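Local coordinates for protein terminase large subunit (Thermus phage G20c, PDB 5M1P) that packages viral DNA into empty capsids as the ATP-driven large subunit of the terminase, and cuts the genome with a metal-dependent nuclease domain of RNase H-like fold, at residues 55-65 and 178-189; 89-97 and 112-120. One frame throughout, in Å; residues are numbered along the deposited sequence.

Interaction 1: residues 55-65 and 178-189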
loop_
_atom_site.group_PDB
_atom_site.type_symbol
_atom_site.label_atom_id
_atom_site.label_comp_id
_atom_site.label_asym_id
_atom_site.label_seq_id
_atom_site.Cartn_x
_atom_site.Cartn_y
_atom_site.Cartn_z
ATOM N N LEU A 55 1.795 -7.650 -3.974
ATOM C CA LEU A 55 0.630 -8.526 -3.892
ATOM C C LEU A 55 0.680 -9.601 -4.957
ATOM O O LEU A 55 0.818 -9.315 -6.134
ATOM C CB LEU A 55 -0.639 -7.703 -4.066
ATOM C CG LEU A 55 -1.966 -8.453 -4.077
ATOM C CD1 LEU A 55 -2.157 -9.259 -2.801
ATOM C CD2 LEU A 55 -3.097 -7.463 -4.248
ATOM N N ASP A 56 0.589 -10.844 -4.518
ATOM C CA ASP A 56 0.431 -11.978 -5.418
ATOM C C ASP A 56 -1.042 -12.000 -5.849
ATOM O O ASP A 56 -1.942 -12.274 -5.032
ATOM C CB ASP A 56 0.813 -13.253 -4.668
ATOM C CG ASP A 56 0.716 -14.508 -5.510
ATOM O OD1 ASP A 56 -0.153 -14.596 -6.406
ATOM O OD2 ASP A 56 1.482 -15.450 -5.219
ATOM N N LEU A 57 -1.295 -11.677 -7.115
ATOM C CA LEU A 57 -2.665 -11.569 -7.613
ATOM C C LEU A 57 -3.337 -12.927 -7.842
ATOM O O LEU A 57 -4.553 -12.982 -8.031
ATOM C CB LEU A 57 -2.701 -10.726 -8.888
ATOM C CG LEU A 57 -2.387 -9.240 -8.712
ATOM C CD1 LEU A 57 -2.167 -8.572 -10.057
ATOM C CD2 LEU A 57 -3.478 -8.525 -7.947
ATOM N N ASP A 58 -2.558 -14.006 -7.826
ATOM C CA ASP A 58 -3.112 -15.353 -7.896
ATOM C C ASP A 58 -3.619 -15.843 -6.535
ATOM O O ASP A 58 -4.560 -16.622 -6.487
ATOM C CB ASP A 58 -2.072 -16.334 -8.457
ATOM C CG ASP A 58 -1.644 -15.999 -9.886
ATOM O OD1 ASP A 58 -1.659 -16.915 -10.733
ATOM O OD2 ASP A 58 -1.288 -14.834 -10.176
ATOM N N THR A 59 -2.999 -15.415 -5.440
ATOM C CA THR A 59 -3.385 -15.883 -4.096
ATOM C C THR A 59 -4.048 -14.822 -3.219
ATOM O O THR A 59 -4.675 -15.166 -2.216
ATOM C CB THR A 59 -2.171 -16.406 -3.327
ATOM O OG1 THR A 59 -1.296 -15.313 -3.022
ATOM C CG2 THR A 59 -1.441 -17.491 -4.122
ATOM N N GLY A 60 -3.886 -13.543 -3.566
ATOM C CA GLY A 60 -4.410 -12.459 -2.739
ATOM C C GLY A 60 -3.576 -12.184 -1.500
ATOM O O GLY A 60 -4.046 -11.487 -0.598
ATOM N N ALA A 61 -2.344 -12.701 -1.445
ATOM C CA ALA A 61 -1.458 -12.506 -0.304
ATOM C C ALA A 61 -0.327 -11.542 -0.613
ATOM O O ALA A 61 0.257 -11.572 -1.692
ATOM C CB ALA A 61 -0.894 -13.837 0.160
ATOM N N ILE A 62 -0.021 -10.683 0.351
ATOM C CA ILE A 62 1.157 -9.846 0.280
ATOM C C ILE A 62 2.387 -10.743 0.408
ATOM O O ILE A 62 2.513 -11.530 1.361
ATOM C CB ILE A 62 1.153 -8.766 1.385
ATOM C CG1 ILE A 62 -0.019 -7.794 1.193
ATOM C CG2 ILE A 62 2.490 -8.043 1.457
ATOM C CD1 ILE A 62 0.003 -7.021 -0.108
ATOM N N ALA A 63 3.268 -10.656 -0.583
ATOM C CA ALA A 63 4.514 -11.426 -0.617
ATOM C C ALA A 63 5.666 -10.670 0.023
ATOM O O ALA A 63 6.598 -11.278 0.551
ATOM C CB ALA A 63 4.867 -11.775 -2.053
ATOM N N CYS A 64 5.630 -9.332 -0.039
ATOM C CA CYS A 64 6.720 -8.504 0.449
ATOM C C CYS A 64 6.174 -7.107 0.683
ATOM O O CYS A 64 5.334 -6.643 -0.096
ATOM C CB CYS A 64 7.827 -8.467 -0.606
ATOM S SG CYS A 64 9.304 -7.591 -0.076
ATOM N N LEU A 65 6.619 -6.460 1.751
ATOM C CA LEU A 65 6.256 -5.071 2.001
ATOM C C LEU A 65 7.511 -4.315 2.373
ATOM O O LEU A 65 8.213 -4.722 3.286
ATOM C CB LEU A 65 5.219 -5.005 3.120
ATOM C CG LEU A 65 4.676 -3.588 3.383
ATOM C CD1 LEU A 65 3.197 -3.664 3.727
ATOM C CD2 LEU A 65 5.447 -2.850 4.461
ATOM N N ILE A 178 0.867 2.843 5.035
ATOM C CA ILE A 178 0.715 1.388 4.890
ATOM C C ILE A 178 -0.700 1.064 4.405
ATOM O O ILE A 178 -0.900 0.278 3.478
ATOM C CB ILE A 178 0.985 0.629 6.201
ATOM C CG1 ILE A 178 2.421 0.869 6.692
ATOM C CG2 ILE A 178 0.702 -0.870 6.030
ATOM C CD1 ILE A 178 2.665 0.404 8.108
ATOM N N VAL A 179 -1.685 1.705 5.019
ATOM C CA VAL A 179 -3.088 1.505 4.641
ATOM C C VAL A 179 -3.285 1.781 3.155
ATOM O O VAL A 179 -3.876 0.981 2.429
ATOM C CB VAL A 179 -4.035 2.400 5.482
ATOM C CG1 VAL A 179 -5.478 2.227 5.031
ATOM C CG2 VAL A 179 -3.905 2.065 6.970
ATOM N N MET A 180 -2.768 2.920 2.711
ATOM C CA MET A 180 -2.938 3.329 1.335
ATOM C C MET A 180 -2.181 2.432 0.357
ATOM O O MET A 180 -2.725 2.087 -0.687
ATOM C CB MET A 180 -2.556 4.804 1.158
ATOM C CG MET A 180 -3.512 5.775 1.852
ATOM S SD MET A 180 -5.265 5.462 1.577
ATOM C CE MET A 180 -5.381 5.453 -0.207
ATOM N N SER A 181 -0.956 2.045 0.701
ATOM C CA SER A 181 -0.191 1.118 -0.133
ATOM C C SER A 181 -0.929 -0.211 -0.305
ATOM O O SER A 181 -1.037 -0.726 -1.414
ATOM C CB SER A 181 1.194 0.909 0.471
ATOM O OG SER A 181 1.917 -0.076 -0.246
ATOM N N LEU A 182 -1.448 -0.740 0.790
ATOM C CA LEU A 182 -2.243 -1.969 0.724
ATOM C C LEU A 182 -3.497 -1.797 -0.130
ATOM O O LEU A 182 -3.830 -2.666 -0.924
ATOM C CB LEU A 182 -2.625 -2.455 2.125
ATOM C CG LEU A 182 -1.484 -2.963 2.996
ATOM C CD1 LEU A 182 -2.002 -3.146 4.410
ATOM C CD2 LEU A 182 -0.859 -4.249 2.471
ATOM N N ALA A 183 -4.179 -0.666 0.021
ATOM C CA ALA A 183 -5.385 -0.408 -0.760
ATOM C C ALA A 183 -5.072 -0.287 -2.259
ATOM O O ALA A 183 -5.816 -0.795 -3.099
ATOM C CB ALA A 183 -6.078 0.849 -0.262
ATOM N N LEU A 184 -3.960 0.366 -2.587
ATOM C CA LEU A 184 -3.497 0.463 -3.978
ATOM C C LEU A 184 -3.229 -0.917 -4.566
ATOM O O LEU A 184 -3.652 -1.191 -5.683
ATOM C CB LEU A 184 -2.260 1.338 -4.074
ATOM C CG LEU A 184 -2.537 2.835 -3.853
ATOM C CD1 LEU A 184 -1.253 3.554 -3.504
ATOM C CD2 LEU A 184 -3.199 3.480 -5.068
ATOM N N ALA A 185 -2.568 -1.789 -3.809
ATOM C CA ALA A 185 -2.314 -3.160 -4.271
ATOM C C ALA A 185 -3.606 -3.916 -4.503
ATOM O O ALA A 185 -3.841 -4.468 -5.587
ATOM C CB ALA A 185 -1.436 -3.897 -3.281
ATOM N N TYR A 186 -4.445 -3.945 -3.476
ATOM C CA TYR A 186 -5.693 -4.704 -3.529
ATOM C C TYR A 186 -6.748 -4.159 -4.481
ATOM O O TYR A 186 -7.698 -4.868 -4.811
ATOM C CB TYR A 186 -6.272 -4.905 -2.118
ATOM C CG TYR A 186 -5.616 -6.061 -1.385
ATOM C CD1 TYR A 186 -5.987 -7.376 -1.652
ATOM C CD2 TYR A 186 -4.576 -5.850 -0.482
ATOM C CE1 TYR A 186 -5.365 -8.440 -1.014
ATOM C CE2 TYR A 186 -3.958 -6.900 0.176
ATOM C CZ TYR A 186 -4.345 -8.199 -0.096
ATOM O OH TYR A 186 -3.709 -9.229 0.570
ATOM N N SER A 187 -6.580 -2.924 -4.961
ATOM C CA SER A 187 -7.433 -2.396 -6.030
ATOM C C SER A 187 -7.403 -3.257 -7.291
ATOM O O SER A 187 -8.314 -3.182 -8.112
ATOM C CB SER A 187 -7.030 -0.968 -6.410
ATOM O OG SER A 187 -5.823 -0.959 -7.152
ATOM N N GLN A 188 -6.351 -4.055 -7.447
ATOM C CA GLN A 188 -6.167 -4.919 -8.607
ATOM C C GLN A 188 -6.651 -6.345 -8.408
ATOM O O GLN A 188 -6.650 -7.120 -9.361
ATOM C CB GLN A 188 -4.686 -4.987 -8.938
ATOM C CG GLN A 188 -4.007 -3.642 -9.049
ATOM C CD GLN A 188 -4.559 -2.797 -10.177
ATOM O OE1 GLN A 188 -4.394 -3.146 -11.346
ATOM N NE2 GLN A 188 -5.222 -1.702 -9.846
ATOM N N TYR A 189 -7.035 -6.704 -7.190
ATOM C CA TYR A 189 -7.318 -8.099 -6.869
ATOM C C TYR A 189 -8.766 -8.437 -7.177
ATOM O O TYR A 189 -9.670 -7.728 -6.771
ATOM C CB TYR A 189 -6.980 -8.376 -5.409
ATOM C CG TYR A 189 -7.153 -9.828 -5.030
ATOM C CD1 TYR A 189 -6.405 -10.827 -5.648
ATOM C CD2 TYR A 189 -8.068 -10.209 -4.056
ATOM C CE1 TYR A 189 -6.568 -12.161 -5.305
ATOM C CE2 TYR A 189 -8.234 -11.546 -3.709
ATOM C CZ TYR A 189 -7.479 -12.517 -4.333
ATOM O OH TYR A 189 -7.637 -13.843 -3.991
#
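The ring of Tyr186 carries a methyl of Leu55 on one face: CD2 stands over it, 4.0 Å from the ring centroid, a CH-pi contact. At the edge of the ring lie Gly60 O, near its plane, and Leu182 O from the preceding helical turn, while Ile62 CD1 approaches obliquely. The second ring, Tyr189, has Gly60 over one face, its CA 3.7 Å from the ring centroid, and Leu57 O at its edge. Tyr186, in the C-terminal helix 177-186 of the RNase H-like fold, and Tyr189, just beyond it, pack on the antiparallel strands 49-56 and 61-69 and the turn joining them, a worked example of a helix laid across the central sheet at a steep angle, here 115° between strand segment 61-65 and helix segment 178-186.

Beside Tyr186, Leu55 CB meets Ala185 CB at 4.0 Å. Toward the N-terminal part of the helix segment the contact becomes mainly aliphatic. Leu182 CD2 touches both CG1 and CD1 of Ile62, the two side chains crossing at about a right angle. Leu65 CD1 touches Leu182 CD2 and, more loosely, Ile178 CG2; Ile178 is next in sequence to the metal ligand Asp177.

The turn joining the strands is held from within, since Asp56 OD1 accepts from the backbone N of Asp58 and of Thr59. With CG anti to the backbone N (chi1 -176°), the Tyr189 ring reaches back to this turn. The hydroxyl of Tyr186 is hydrogen-bonded to Ala142 as well as to the turn: it donates to Gly60 O over 2.6 Å, tilted 35° from the carbonyl plane.

Interaction 2: residues 89-97 and 112-120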
loop_
_atom_site.group_PDB
_atom_site.type_symbol
_atom_site.label_atom_id
_atom_site.label_comp_id
_atom_site.label_asym_id
_atom_site.label_seq_id
_atom_site.Cartn_x
_atom_site.Cartn_y
_atom_site.Cartn_z
ATOM N N HIS A 89 8.940 -8.538 -12.990
ATOM C CA HIS A 89 8.494 -7.265 -13.558
ATOM C C HIS A 89 7.064 -6.970 -13.160
ATOM O O HIS A 89 6.219 -6.635 -13.985
ATOM C CB HIS A 89 8.684 -7.230 -15.081
ATOM C CG HIS A 89 10.115 -7.258 -15.495
ATOM N ND1 HIS A 89 10.717 -8.382 -16.015
ATOM C CD2 HIS A 89 11.078 -6.308 -15.430
ATOM C CE1 HIS A 89 11.987 -8.117 -16.270
ATOM N NE2 HIS A 89 12.230 -6.866 -15.927
ATOM N N ALA A 90 6.809 -7.099 -11.857
ATOM C CA ALA A 90 5.506 -6.792 -11.288
ATOM C C ALA A 90 5.167 -5.344 -11.590
ATOM O O ALA A 90 6.021 -4.465 -11.449
ATOM C CB ALA A 90 5.530 -7.008 -9.791
ATOM N N TYR A 91 3.927 -5.088 -11.988
ATOM C CA TYR A 91 3.537 -3.711 -12.279
ATOM C C TYR A 91 3.180 -2.952 -11.017
ATOM O O TYR A 91 2.608 -3.510 -10.068
ATOM C CB TYR A 91 2.414 -3.628 -13.299
ATOM C CG TYR A 91 1.038 -4.034 -12.855
ATOM C CD1 TYR A 91 0.637 -5.354 -12.923
ATOM C CD2 TYR A 91 0.121 -3.093 -12.393
ATOM C CE1 TYR A 91 -0.640 -5.741 -12.571
ATOM C CE2 TYR A 91 -1.165 -3.466 -12.035
ATOM C CZ TYR A 91 -1.536 -4.799 -12.103
ATOM O OH TYR A 91 -2.797 -5.196 -11.760
ATOM N N VAL A 92 3.527 -1.676 -11.016
ATOM C CA VAL A 92 3.298 -0.821 -9.884
ATOM C C VAL A 92 1.968 -0.078 -10.048
ATOM O O VAL A 92 1.694 0.474 -11.099
ATOM C CB VAL A 92 4.456 0.181 -9.739
ATOM C CG1 VAL A 92 4.217 1.080 -8.532
ATOM C CG2 VAL A 92 5.798 -0.535 -9.601
ATOM N N VAL A 93 1.157 -0.065 -8.997
ATOM C CA VAL A 93 -0.015 0.800 -8.916
ATOM C C VAL A 93 0.424 1.984 -8.078
ATOM O O VAL A 93 0.556 1.886 -6.857
ATOM C CB VAL A 93 -1.215 0.091 -8.268
ATOM C CG1 VAL A 93 -2.454 0.979 -8.306
ATOM C CG2 VAL A 93 -1.475 -1.255 -8.932
ATOM N N ALA A 94 0.673 3.098 -8.747
ATOM C CA ALA A 94 1.389 4.221 -8.148
ATOM C C ALA A 94 0.444 5.367 -7.851
ATOM O O ALA A 94 -0.216 5.863 -8.758
ATOM C CB ALA A 94 2.466 4.700 -9.098
ATOM N N ASP A 95 0.395 5.799 -6.599
ATOM C CA ASP A 95 -0.313 7.029 -6.272
ATOM C C ASP A 95 0.572 8.191 -6.660
ATOM O O ASP A 95 1.442 8.610 -5.904
ATOM C CB ASP A 95 -0.710 7.124 -4.802
ATOM C CG ASP A 95 -1.323 8.475 -4.454
ATOM O OD1 ASP A 95 -1.703 9.253 -5.368
ATOM O OD2 ASP A 95 -1.431 8.768 -3.254
ATOM N N THR A 96 0.308 8.699 -7.851
ATOM C CA THR A 96 1.078 9.765 -8.462
ATOM C C THR A 96 0.576 11.167 -8.112
ATOM O O THR A 96 1.090 12.149 -8.644
ATOM C CB THR A 96 1.023 9.609 -9.992
ATOM O OG1 THR A 96 -0.333 9.379 -10.385
ATOM C CG2 THR A 96 1.857 8.422 -10.442
ATOM N N TRP A 97 -0.414 11.287 -7.231
ATOM C CA TRP A 97 -1.017 12.591 -6.953
ATOM C C TRP A 97 -0.113 13.408 -6.056
ATOM O O TRP A 97 0.155 13.019 -4.929
ATOM C CB TRP A 97 -2.371 12.421 -6.293
ATOM C CG TRP A 97 -3.142 13.690 -6.133
ATOM C CD1 TRP A 97 -3.373 14.375 -4.967
ATOM C CD2 TRP A 97 -3.798 14.432 -7.169
ATOM N NE1 TRP A 97 -4.141 15.484 -5.221
ATOM C CE2 TRP A 97 -4.420 15.540 -6.559
ATOM C CE3 TRP A 97 -3.928 14.264 -8.550
ATOM C CZ2 TRP A 97 -5.163 16.476 -7.283
ATOM C CZ3 TRP A 97 -4.675 15.190 -9.265
ATOM C CH2 TRP A 97 -5.286 16.282 -8.624
ATOM N N ILE A 112 9.953 2.010 -15.412
ATOM C CA ILE A 112 9.197 1.270 -14.403
ATOM C C ILE A 112 7.895 0.805 -15.048
ATOM O O ILE A 112 7.263 1.548 -15.795
ATOM C CB ILE A 112 8.877 2.109 -13.144
ATOM C CG1 ILE A 112 10.150 2.736 -12.542
ATOM C CG2 ILE A 112 8.128 1.262 -12.114
ATOM C CD1 ILE A 112 11.215 1.751 -12.117
ATOM N N ASN A 113 7.532 -0.449 -14.792
ATOM C CA ASN A 113 6.247 -0.984 -15.201
ATOM C C ASN A 113 5.217 -0.450 -14.205
ATOM O O ASN A 113 5.192 -0.905 -13.079
ATOM C CB ASN A 113 6.331 -2.511 -15.168
ATOM C CG ASN A 113 5.106 -3.194 -15.721
ATOM O OD1 ASN A 113 4.274 -2.585 -16.388
ATOM N ND2 ASN A 113 4.998 -4.491 -15.449
ATOM N N TYR A 114 4.431 0.558 -14.591
ATOM C CA TYR A 114 3.456 1.152 -13.662
ATOM C C TYR A 114 2.185 1.636 -14.330
ATOM O O TYR A 114 2.189 1.933 -15.536
ATOM C CB TYR A 114 4.075 2.305 -12.844
ATOM C CG TYR A 114 4.157 3.615 -13.582
ATOM C CD1 TYR A 114 5.199 3.867 -14.464
ATOM C CD2 TYR A 114 3.194 4.611 -13.399
ATOM C CE1 TYR A 114 5.285 5.059 -15.160
ATOM C CE2 TYR A 114 3.272 5.810 -14.088
ATOM C CZ TYR A 114 4.321 6.028 -14.958
ATOM O OH TYR A 114 4.403 7.204 -15.647
ATOM N N THR A 115 1.122 1.702 -13.521
ATOM C CA THR A 115 -0.160 2.292 -13.863
ATOM C C THR A 115 -0.441 3.365 -12.809
ATOM O O THR A 115 -0.367 3.078 -11.608
ATOM C CB THR A 115 -1.280 1.241 -13.861
ATOM O OG1 THR A 115 -1.004 0.278 -14.878
ATOM C CG2 THR A 115 -2.629 1.863 -14.169
ATOM N N PRO A 116 -0.736 4.607 -13.242
ATOM C CA PRO A 116 -1.062 5.646 -12.263
ATOM C C PRO A 116 -2.459 5.454 -11.669
ATOM O O PRO A 116 -3.426 5.150 -12.393
ATOM C CB PRO A 116 -0.991 6.941 -13.082
ATOM C CG PRO A 116 -1.286 6.525 -14.482
ATOM C CD PRO A 116 -0.816 5.102 -14.628
ATOM N N LEU A 117 -2.550 5.617 -10.354
ATOM C CA LEU A 117 -3.815 5.655 -9.645
ATOM C C LEU A 117 -3.728 6.823 -8.653
ATOM O O LEU A 117 -3.488 6.607 -7.467
ATOM C CB LEU A 117 -4.102 4.316 -8.949
ATOM C CG LEU A 117 -5.589 4.016 -8.733
ATOM C CD1 LEU A 117 -5.778 2.574 -8.283
ATOM C CD2 LEU A 117 -6.232 4.972 -7.739
ATOM N N PRO A 118 -3.893 8.066 -9.148
ATOM C CA PRO A 118 -3.753 9.220 -8.257
ATOM C C PRO A 118 -4.873 9.288 -7.230
ATOM O O PRO A 118 -6.051 9.274 -7.598
ATOM C CB PRO A 118 -3.814 10.416 -9.210
ATOM C CG PRO A 118 -4.525 9.928 -10.409
ATOM C CD PRO A 118 -4.205 8.473 -10.529
ATOM N N VAL A 119 -4.497 9.375 -5.962
ATOM C CA VAL A 119 -5.480 9.418 -4.875
ATOM C C VAL A 119 -5.821 10.890 -4.679
ATOM O O VAL A 119 -5.358 11.557 -3.749
ATOM C CB VAL A 119 -4.983 8.707 -3.603
ATOM C CG1 VAL A 119 -6.071 8.723 -2.539
ATOM C CG2 VAL A 119 -4.605 7.253 -3.909
ATOM N N LYS A 120 -6.653 11.372 -5.595
ATOM C CA LYS A 120 -6.796 12.810 -5.841
ATOM C C LYS A 120 -8.013 13.437 -5.193
ATOM O O LYS A 120 -8.241 14.647 -5.330
ATOM C CB LYS A 120 -6.812 13.082 -7.347
ATOM C CG LYS A 120 -7.982 12.478 -8.116
ATOM C CD LYS A 120 -7.769 12.599 -9.619
ATOM C CE LYS A 120 -8.055 14.010 -10.113
ATOM N NZ LYS A 120 -9.514 14.206 -10.324
HETATM O O HOH W 1 -2.467 11.371 -2.838
#
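Val92 and Tyr114 pack CB to CB at 3.8 Å, and Val92 CG2 reaches Ile112 CG2 obliquely on the same side of the sheet. On the other side Val93 CG1 meets Leu117 CD1 at 3.7 Å, the two side chains lying alongside one another. Between these layers run strands 91-94 and 114-116, the parallel pair of a beta-alpha-beta unit, laced by backbone bonds such as Ala94 N to Thr115 O and Leu117 N to Ala94 O.

At one end, Asn113 ND2 donates to His89 O at 2.9 Å, with the acceptor almost in the amide plane. At the other, Asp95, probably a ligand of the second catalytic magnesium, has CG anti to the backbone N (chi1 174°), which carries OD1 to Val119 N, 2.9 Å away. Trp97 N reaches the same OD1 from the opposite face of the carboxylate, closing an Asx turn; gripped from both faces, the group is probably fixed in rotation. A water donates to Asp95 OD2 and Val119 O. Beyond it Lys120 CB sits over the six-membered ring of Trp97, 3.3 Å from its centroid.

Strand 114-116 is the outermost of the sheet in this chain and pairs with 91-94, which pairs in turn with 37-42. Helix 73-86 covers Val92 and Ile112, whereas helix 122-137 packs on Leu117 and Val119.

Interactions 1 and 2 belong to the same mixed sheet but show how chemistry follows position in a fold. Interaction 1 is a buried helix-on-sheet contact, mostly aliphatic and aromatic, whereas interaction 2 pairs strands at the sheet margin, is only partly buried and relies far more on backbone hydrogen bonds. Their centres lie 13 Å apart, yet they touch: Gln188 OE1 and Tyr91 OH are 2.6 Å apart, a probable hydrogen bond, and Gln188 CG packs on Val93 CG2. Interaction 2 holds Asp95, probably a magnesium ligand; Ile178, at one end of interaction 1, follows the calcium ligand Asp177, and its side chain is about 9 Å from the calcium ion.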